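Local coordinates for initiator protein NS1 (PDB 4R94) that nicks the viral replication origin through its N-terminal nuclease domain and unwinds DNA as a helicase to initiate and direct parvoviral genome replication, at residues Y152-L157 against K172-A177. Numbering follows the deposited sequence.
Sequences YWSRWL and KLREIA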
loop_
_atom_site.group_PDB
_atom_site.type_symbol
_atom_site.label_atom_id
_atom_site.label_comp_id
_atom_site.label_asym_id
_atom_site.label_seq_id
_atom_site.Cartn_x
_atom_site.Cartn_y
_atom_site.Cartn_z
ATOM N N TYR A 152 5.299 -13.115 -2.658
ATOM C CA TYR A 152 5.344 -12.872 -1.216
ATOM C C TYR A 152 3.991 -12.440 -0.656
ATOM O O TYR A 152 3.619 -12.840 0.452
ATOM C CB TYR A 152 6.413 -11.837 -0.875
ATOM C CG TYR A 152 7.818 -12.374 -1.068
ATOM C CD1 TYR A 152 8.247 -13.514 -0.382
ATOM C CD2 TYR A 152 8.694 -11.760 -1.946
ATOM C CE1 TYR A 152 9.526 -14.015 -0.567
ATOM C CE2 TYR A 152 9.967 -12.251 -2.137
ATOM C CZ TYR A 152 10.376 -13.372 -1.454
ATOM O OH TYR A 152 11.656 -13.854 -1.656
ATOM N N TRP A 153 3.231 -11.675 -1.443
ATOM C CA TRP A 153 1.920 -11.203 -1.008
ATOM C C TRP A 153 0.973 -12.385 -0.818
ATOM O O TRP A 153 0.301 -12.507 0.217
ATOM C CB TRP A 153 1.374 -10.191 -2.039
ATOM C CG TRP A 153 0.014 -9.594 -1.783
ATOM C CD1 TRP A 153 -1.047 -9.594 -2.653
ATOM C CD2 TRP A 153 -0.412 -8.836 -0.638
ATOM N NE1 TRP A 153 -2.110 -8.895 -2.117
ATOM C CE2 TRP A 153 -1.749 -8.432 -0.874
ATOM C CE3 TRP A 153 0.201 -8.469 0.573
ATOM C CZ2 TRP A 153 -2.484 -7.684 0.047
ATOM C CZ3 TRP A 153 -0.528 -7.714 1.482
ATOM C CH2 TRP A 153 -1.860 -7.350 1.228
ATOM N N SER A 154 0.946 -13.282 -1.798
ATOM C CA SER A 154 0.055 -14.437 -1.710
ATOM C C SER A 154 0.487 -15.320 -0.545
ATOM O O SER A 154 -0.347 -15.826 0.206
ATOM C CB SER A 154 0.047 -15.228 -3.019
ATOM O OG SER A 154 1.342 -15.723 -3.336
ATOM N N ARG A 155 1.799 -15.470 -0.380
ATOM C CA ARG A 155 2.327 -16.262 0.723
ATOM C C ARG A 155 1.917 -15.711 2.072
ATOM O O ARG A 155 1.455 -16.471 2.940
ATOM C CB ARG A 155 3.850 -16.345 0.638
ATOM C CG ARG A 155 4.297 -17.375 -0.372
ATOM C CD ARG A 155 5.790 -17.396 -0.527
ATOM N NE ARG A 155 6.444 -17.935 0.666
ATOM C CZ ARG A 155 7.760 -18.020 0.818
ATOM N NH1 ARG A 155 8.566 -17.612 -0.153
ATOM N NH2 ARG A 155 8.267 -18.516 1.939
ATOM N N TRP A 156 2.092 -14.404 2.261
ATOM C CA TRP A 156 1.742 -13.792 3.541
ATOM C C TRP A 156 0.241 -13.776 3.794
ATOM O O TRP A 156 -0.197 -13.995 4.921
ATOM C CB TRP A 156 2.298 -12.367 3.628
ATOM C CG TRP A 156 3.717 -12.357 4.060
ATOM C CD1 TRP A 156 4.807 -12.033 3.304
ATOM C CD2 TRP A 156 4.222 -12.768 5.339
ATOM N NE1 TRP A 156 5.955 -12.177 4.044
ATOM C CE2 TRP A 156 5.624 -12.627 5.299
ATOM C CE3 TRP A 156 3.620 -13.215 6.521
ATOM C CZ2 TRP A 156 6.440 -12.926 6.391
ATOM C CZ3 TRP A 156 4.433 -13.512 7.611
ATOM C CH2 TRP A 156 5.825 -13.360 7.536
ATOM N N LEU A 157 -0.560 -13.514 2.760
ATOM C CA LEU A 157 -2.002 -13.550 2.940
ATOM C C LEU A 157 -2.486 -14.908 3.432
ATOM O O LEU A 157 -3.327 -14.987 4.324
ATOM C CB LEU A 157 -2.725 -13.193 1.640
ATOM C CG LEU A 157 -2.665 -11.721 1.244
ATOM C CD1 LEU A 157 -3.343 -11.544 -0.105
ATOM C CD2 LEU A 157 -3.330 -10.799 2.278
ATOM N N LYS A 172 -5.253 -23.591 -2.789
ATOM C CA LYS A 172 -6.132 -22.993 -3.775
ATOM C C LYS A 172 -6.113 -21.470 -3.624
ATOM O O LYS A 172 -6.057 -20.745 -4.614
ATOM C CB LYS A 172 -7.556 -23.537 -3.635
ATOM C CG LYS A 172 -8.505 -23.081 -4.734
ATOM C CD LYS A 172 -8.013 -23.513 -6.111
ATOM C CE LYS A 172 -9.138 -23.513 -7.145
ATOM N NZ LYS A 172 -9.672 -22.154 -7.448
ATOM N N LEU A 173 -6.140 -20.997 -2.382
ATOM C CA LEU A 173 -6.153 -19.561 -2.125
ATOM C C LEU A 173 -4.840 -18.945 -2.597
ATOM O O LEU A 173 -4.832 -17.888 -3.223
ATOM C CB LEU A 173 -6.380 -19.279 -0.638
ATOM C CG LEU A 173 -6.366 -17.814 -0.204
ATOM C CD1 LEU A 173 -7.399 -17.024 -1.017
ATOM C CD2 LEU A 173 -6.649 -17.696 1.270
ATOM N N ARG A 174 -3.739 -19.632 -2.308
ATOM C CA ARG A 174 -2.419 -19.193 -2.739
ATOM C C ARG A 174 -2.365 -19.041 -4.263
ATOM O O ARG A 174 -1.881 -18.026 -4.782
ATOM C CB ARG A 174 -1.358 -20.190 -2.236
ATOM C CG ARG A 174 0.031 -19.984 -2.802
ATOM C CD ARG A 174 0.795 -18.889 -2.062
ATOM N NE ARG A 174 1.911 -18.446 -2.879
ATOM C CZ ARG A 174 3.086 -19.061 -2.914
ATOM N NH1 ARG A 174 3.300 -20.111 -2.132
ATOM N NH2 ARG A 174 4.054 -18.606 -3.700
ATOM N N GLU A 175 -2.898 -20.019 -4.998
ATOM C CA GLU A 175 -2.830 -19.925 -6.457
ATOM C C GLU A 175 -3.837 -18.913 -7.038
ATOM O O GLU A 175 -3.564 -18.317 -8.069
ATOM C CB GLU A 175 -2.995 -21.305 -7.115
ATOM C CG GLU A 175 -4.251 -22.078 -6.803
ATOM C CD GLU A 175 -4.207 -23.496 -7.378
ATOM O OE1 GLU A 175 -5.283 -24.078 -7.638
ATOM O OE2 GLU A 175 -3.088 -24.027 -7.571
ATOM N N ILE A 176 -4.972 -18.698 -6.372
ATOM C CA ILE A 176 -5.903 -17.654 -6.799
ATOM C C ILE A 176 -5.235 -16.291 -6.701
ATOM O O ILE A 176 -5.296 -15.499 -7.641
ATOM C CB ILE A 176 -7.195 -17.646 -5.967
ATOM C CG1 ILE A 176 -8.055 -18.868 -6.310
ATOM C CG2 ILE A 176 -7.996 -16.374 -6.223
ATOM C CD1 ILE A 176 -9.209 -19.078 -5.354
ATOM N N ALA A 177 -4.568 -16.032 -5.578
ATOM C CA ALA A 177 -3.956 -14.720 -5.368
ATOM C C ALA A 177 -2.857 -14.432 -6.395
ATOM O O ALA A 177 -2.625 -13.274 -6.759
ATOM C CB ALA A 177 -3.408 -14.622 -3.957
#
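Ser154 and Arg155 meet Arg174 and Ala177 where two successive helices, 142-160 and 167-179, pack as an antiparallel helical hairpin in the nuclease domain of NS1, away from the magnesium site. The local axes run at 149° to each other and approach to 8.8 Å, a spacing consistent with the small side chains of Ser154 and Ala177 at the point of nearest approach. Nonpolar packing is closest at this buried pair: both CB atoms point into the interface and lie 3.6 Å apart, and the backbones are nearest here too, the two CA atoms being 5.4 Å apart.

The hydrogen bond across the interface runs from Arg174 NE to Ser154 OG, 2.8 Å long and bent (142° at the hydrogen), with the oxygen tilted 23° out of the guanidinium plane. Arg174 reaches it because CG is anti to the backbone N and the chain then bends at chi2, carrying the end of the side chain toward helix 142-160. Glu178, one turn on from Arg174 in helix 167-179, joins both partners: its OE2 forms a salt bridge with Arg174 NH2 and a hydrogen bond with Ser154 OG. The carbonyl oxygens of Asn150 and Val151 are further hydrogen-bond partners of Ser154 OG, so three acceptors compete for its one proton.

Van der Waals packing over a flat face completes the contact on its more exposed side. The aliphatic part of Arg155, not its charged end, covers Arg174; the two side chains run alongside each other in the same direction, their guanidinium planes inclined to each other. Arg155 NE remains 4.7 Å from Arg174 NH1, whereas Arg155 CG sits over the centre of one guanidinium face, 3.3 Å from Arg174 CZ.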